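Intestinal fatty acid binding protein (Rattus norvegicus, PDB 1ICM) binds long-chain fatty acids such as myristate and oleate inside a beta-barrel, probably serving as their carrier within intestinal cells. Local coordinates at residues 43-48 and 62-67; 111-116 and 126-131. All coordinates share one frame; numbering follows the deposited sequence.

Interaction 1: residues 43-48 and 62-67; sequences EGNKFT and FELGVD
Phe47 and Phe62 face each other as an antiparallel hydrogen-bonded pair: Phe47 N gives a bond of 2.8 Å to Phe62 O, and Phe62 N returns one to Phe47 O. A third backbone bond, from Leu64 N to Asn45 O at 3.0 Å, carries the ladder past the neighbouring pair of Lys46 and Glu63. The side chain of Phe47 repays following outward. Its CB lies over one face of the Phe62 ring, displaced toward the rim, 3.7 Å from Phe62 CZ in a CH-pi contact. CG rests near Phe62 CZ and CE1, and CD1 stays beside Phe62 CE1. Farther out, CE1 of Phe47 reaches Leu64 CG at 4.0 Å. The two rings are nearly parallel, their planes 8° apart, yet they are slid so far that they barely overlap. Phe62 CG sits between its backbone N and carbonyl carbon (chi1 59°), a crowded position that sets the ring in front of Phe47 CB. With Phe47 cut back to an alanine, CB would remain over the Phe62 face, but Leu64 would probably lose its aromatic neighbour and a gap would be likely to open beside Phe62. On the other face of the sheet, Lys46 CG passes Glu63 CB at 4.1 Å. Phe62 also stacks on Trp82 and touches the bound myristate, so Phe47 packs against a residue that contacts the ligand. The pairing belongs to an antiparallel beta hairpin, strands 46-52 and 57-63, in the beta-barrel of the cytosolic fatty-acid binding proteins.

Interaction 2: residues 111-116 and 126-131; sequences NELIQT and RIFKKE
Leu113 and Phe128 pair across two antiparallel strands, 112-116 and 126-130, whose axes approach to 4.8 Å with their directions 160° apart. Phe128 N bonds to Leu113 O at 2.9 Å, and Leu113 N answers to Phe128 O; Gln115 and Arg126 make the next reciprocal pair. At the other end, past Leu113 and Phe128, a water joins the strands, giving a hydrogen bond to Asn111 O and accepting one from Lys130 N at 2.8 Å. On the face shared by Gln115 and Phe128, Gln115 CG comes to 3.8 Å from Phe128 CE1, and its amide plane is turned 67° from the ring. Leu113 O lies at the edge of the Phe128 ring, in its plane, 3.6 Å from Phe128 CD1. Gln115 OE1 is held by Arg106. On the other face, Glu112 and Lys129 run side by side; the lysine chain bends at chi4 (-54°), bringing Lys129 NZ into a salt bridge with Glu112 OE2 at 3.1 Å, from the anti side and tilted out of the carboxylate plane. Arg10 forms a salt bridge with the same oxygen, so two positive groups probably stabilise its negative charge. Ile127 CG2 packs under that carboxylate, 3.9 Å from Glu112 CD. Strand 112-119 is flanked by strand 101-109 through backbone bonds of Ile114 and Thr116, while strand 4-12 lies beyond strand 122-130, bonded to Ile127 and Lys129, with Trp6 against Leu113.

Interactions 1 and 2 each lie within a separate hairpin of one antiparallel sheet, one formed by strands 46-52 and 57-63, the other by strands 112-119 and 122-130. Strands 37-43 and 4-12 come between them in the order across the sheet. The centres of the two interactions are 20 Å apart and their nearest atoms about 9 Å, so they do not touch. The bound myristate relates them: the Phe62 side chain lies about 3 Å from it, whereas that of Gln115 is about 6 Å away and bonds to Arg106. Interaction 1 thus touches the ligand directly through an aromatic ring, while interaction 2 brings a buried amide near the pocket without reaching the fatty acid.

Interaction 1: residues 43-48 and 62-67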
# COMPACT_ATOMS: atom_id res chain seq x y z
N GLU A 43 3.96 1.27 17.93
CA GLU A 43 4.18 0.84 19.31
C GLU A 43 5.47 0.04 19.22
O GLU A 43 5.51 -1.13 18.87
CB GLU A 43 3.07 0.07 20.00
CG GLU A 43 3.47 -0.21 21.45
CD GLU A 43 2.35 -0.92 22.16
OE1 GLU A 43 1.31 -1.26 21.60
OE2 GLU A 43 2.61 -1.14 23.44
N GLY A 44 6.53 0.78 19.45
CA GLY A 44 7.86 0.24 19.33
C GLY A 44 8.20 0.01 17.86
O GLY A 44 8.20 0.88 16.99
N ASN A 45 8.49 -1.26 17.64
CA ASN A 45 8.86 -1.84 16.36
C ASN A 45 7.63 -2.37 15.60
O ASN A 45 7.74 -2.86 14.47
CB ASN A 45 9.82 -3.04 16.70
CG ASN A 45 11.02 -3.18 15.78
OD1 ASN A 45 11.54 -4.30 15.55
ND2 ASN A 45 11.46 -2.02 15.26
N LYS A 46 6.44 -2.29 16.21
CA LYS A 46 5.23 -2.79 15.54
C LYS A 46 4.32 -1.68 15.07
O LYS A 46 4.07 -0.70 15.77
CB LYS A 46 4.38 -3.59 16.51
CG LYS A 46 4.97 -4.93 16.81
CD LYS A 46 4.30 -5.69 17.95
CE LYS A 46 3.04 -6.40 17.52
NZ LYS A 46 2.74 -7.53 18.41
N PHE A 47 3.78 -1.83 13.90
CA PHE A 47 2.89 -0.84 13.36
C PHE A 47 1.49 -1.42 13.18
O PHE A 47 1.34 -2.62 12.88
CB PHE A 47 3.33 -0.41 11.96
CG PHE A 47 4.49 0.56 11.92
CD1 PHE A 47 5.77 0.13 12.28
CD2 PHE A 47 4.32 1.89 11.54
CE1 PHE A 47 6.83 1.03 12.24
CE2 PHE A 47 5.37 2.81 11.51
CZ PHE A 47 6.64 2.37 11.89
N THR A 48 0.48 -0.54 13.33
CA THR A 48 -0.90 -0.90 13.12
C THR A 48 -1.43 0.07 12.11
O THR A 48 -1.39 1.28 12.31
CB THR A 48 -1.80 -0.86 14.35
OG1 THR A 48 -1.32 -1.82 15.26
CG2 THR A 48 -3.25 -1.21 13.97
N PHE A 62 2.00 -5.27 11.60
CA PHE A 62 3.29 -5.83 11.26
C PHE A 62 4.44 -5.37 12.17
O PHE A 62 4.40 -4.29 12.74
CB PHE A 62 3.65 -5.56 9.80
CG PHE A 62 3.71 -4.14 9.37
CD1 PHE A 62 4.92 -3.45 9.51
CD2 PHE A 62 2.62 -3.49 8.81
CE1 PHE A 62 5.02 -2.14 9.06
CE2 PHE A 62 2.70 -2.18 8.36
CZ PHE A 62 3.91 -1.50 8.49
N GLU A 63 5.47 -6.20 12.31
CA GLU A 63 6.65 -5.88 13.07
C GLU A 63 7.75 -5.64 12.03
O GLU A 63 7.88 -6.44 11.09
CB GLU A 63 7.04 -7.05 13.99
CG GLU A 63 8.30 -6.64 14.78
CD GLU A 63 8.72 -7.64 15.83
OE1 GLU A 63 7.83 -8.55 16.16
OE2 GLU A 63 9.83 -7.58 16.34
N LEU A 64 8.52 -4.56 12.12
CA LEU A 64 9.56 -4.31 11.12
C LEU A 64 10.50 -5.51 10.94
O LEU A 64 10.90 -6.13 11.93
CB LEU A 64 10.39 -3.07 11.53
CG LEU A 64 9.63 -1.74 11.45
CD1 LEU A 64 10.62 -0.63 11.82
CD2 LEU A 64 9.15 -1.50 10.03
N GLY A 65 10.86 -5.87 9.70
CA GLY A 65 11.78 -7.00 9.53
C GLY A 65 11.23 -8.42 9.72
O GLY A 65 11.95 -9.40 9.58
N VAL A 66 9.94 -8.59 10.05
CA VAL A 66 9.34 -9.89 10.26
C VAL A 66 8.32 -10.11 9.14
O VAL A 66 7.46 -9.25 8.95
CB VAL A 66 8.70 -9.94 11.63
CG1 VAL A 66 8.12 -11.30 11.91
CG2 VAL A 66 9.76 -9.67 12.70
N ASP A 67 8.36 -11.21 8.38
CA ASP A 67 7.37 -11.29 7.34
C ASP A 67 5.99 -11.59 7.82
O ASP A 67 5.77 -12.18 8.86
CB ASP A 67 7.65 -12.09 6.08
CG ASP A 67 8.56 -13.16 6.52
OD1 ASP A 67 8.00 -13.87 7.48
OD2 ASP A 67 9.68 -13.28 6.04

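Interaction 2: residues 111-116 and 126-131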
# COMPACT_ATOMS: atom_id res chain seq x y z
N ASN A 111 4.00 17.62 3.93
CA ASN A 111 2.91 17.11 4.73
C ASN A 111 2.16 16.03 3.96
O ASN A 111 1.00 15.77 4.30
CB ASN A 111 1.87 18.15 5.18
CG ASN A 111 1.30 19.01 4.05
OD1 ASN A 111 0.55 19.97 4.33
ND2 ASN A 111 1.64 18.72 2.79
N GLU A 112 2.76 15.47 2.92
CA GLU A 112 2.05 14.42 2.18
C GLU A 112 2.72 13.07 2.42
O GLU A 112 3.93 13.03 2.65
CB GLU A 112 2.08 14.70 0.65
CG GLU A 112 1.10 15.84 0.27
CD GLU A 112 1.06 16.22 -1.19
OE1 GLU A 112 2.21 16.12 -1.81
OE2 GLU A 112 0.04 16.59 -1.75
N LEU A 113 1.97 11.96 2.32
CA LEU A 113 2.50 10.60 2.41
C LEU A 113 2.53 10.06 0.96
O LEU A 113 1.50 10.08 0.25
CB LEU A 113 1.69 9.71 3.35
CG LEU A 113 1.92 8.24 3.14
CD1 LEU A 113 3.26 7.98 3.79
CD2 LEU A 113 0.92 7.48 3.98
N ILE A 114 3.69 9.63 0.43
CA ILE A 114 3.73 9.15 -0.93
C ILE A 114 3.95 7.66 -0.90
O ILE A 114 4.89 7.25 -0.22
CB ILE A 114 4.85 9.76 -1.73
CG1 ILE A 114 4.70 11.29 -1.69
CG2 ILE A 114 4.84 9.13 -3.15
CD1 ILE A 114 5.82 12.02 -2.41
N GLN A 115 3.06 6.90 -1.55
CA GLN A 115 3.20 5.45 -1.57
C GLN A 115 3.51 5.07 -3.00
O GLN A 115 2.68 5.31 -3.89
CB GLN A 115 1.94 4.65 -1.17
CG GLN A 115 1.65 4.64 0.33
CD GLN A 115 0.66 3.57 0.81
OE1 GLN A 115 0.82 3.37 2.10
NE2 GLN A 115 -0.20 2.97 0.11
N THR A 116 4.67 4.49 -3.26
CA THR A 116 5.00 4.12 -4.63
C THR A 116 5.03 2.60 -4.71
O THR A 116 5.49 1.91 -3.78
CB THR A 116 6.43 4.61 -4.95
OG1 THR A 116 6.43 6.00 -4.84
CG2 THR A 116 6.81 4.40 -6.41
N ARG A 126 0.35 6.55 -5.20
CA ARG A 126 -0.86 7.01 -4.51
C ARG A 126 -0.37 8.06 -3.52
O ARG A 126 0.48 7.74 -2.70
CB ARG A 126 -1.63 5.92 -3.80
CG ARG A 126 -2.06 4.88 -4.84
CD ARG A 126 -3.35 4.15 -4.46
NE ARG A 126 -4.52 4.98 -4.77
CZ ARG A 126 -5.70 4.59 -4.34
NH1 ARG A 126 -5.76 3.43 -3.64
NH2 ARG A 126 -6.78 5.31 -4.63
N ILE A 127 -0.86 9.29 -3.63
CA ILE A 127 -0.42 10.34 -2.69
C ILE A 127 -1.54 10.73 -1.71
O ILE A 127 -2.67 11.01 -2.13
CB ILE A 127 0.07 11.49 -3.56
CG1 ILE A 127 1.25 10.99 -4.41
CG2 ILE A 127 0.41 12.71 -2.69
CD1 ILE A 127 1.59 11.87 -5.61
N PHE A 128 -1.28 10.76 -0.39
CA PHE A 128 -2.28 11.07 0.62
C PHE A 128 -2.04 12.39 1.32
O PHE A 128 -0.87 12.79 1.42
CB PHE A 128 -2.14 10.02 1.75
CG PHE A 128 -2.31 8.59 1.26
CD1 PHE A 128 -1.36 7.95 0.45
CD2 PHE A 128 -3.45 7.86 1.59
CE1 PHE A 128 -1.54 6.64 -0.00
CE2 PHE A 128 -3.66 6.55 1.15
CZ PHE A 128 -2.70 5.94 0.34
N LYS A 129 -3.11 13.04 1.80
CA LYS A 129 -2.97 14.29 2.53
C LYS A 129 -3.28 13.98 3.97
O LYS A 129 -4.09 13.11 4.25
CB LYS A 129 -3.90 15.38 2.05
CG LYS A 129 -3.27 16.19 0.93
CD LYS A 129 -4.27 17.20 0.41
CE LYS A 129 -3.92 17.69 -0.99
NZ LYS A 129 -2.54 18.21 -1.07
N LYS A 130 -2.62 14.67 4.89
CA LYS A 130 -2.92 14.39 6.29
C LYS A 130 -4.23 15.09 6.64
O LYS A 130 -4.51 16.21 6.19
CB LYS A 130 -1.80 14.94 7.17
CG LYS A 130 -1.45 14.05 8.34
CD LYS A 130 -0.29 14.69 9.10
CE LYS A 130 0.50 13.77 9.98
NZ LYS A 130 1.82 14.39 10.23
N GLU A 131 -5.07 14.43 7.44
CA GLU A 131 -6.36 14.90 7.91
C GLU A 131 -6.23 16.05 8.90
O GLU A 131 -7.23 16.33 9.61
CB GLU A 131 -7.07 13.76 8.68
CG GLU A 131 -8.57 13.98 8.92
CD GLU A 131 -9.42 13.31 7.87
OE1 GLU A 131 -8.93 13.51 6.67
OE2 GLU A 131 -10.42 12.65 8.14
OXT GLU A 131 -5.13 16.65 8.98
O HOH W 1 -1.59 17.19 4.05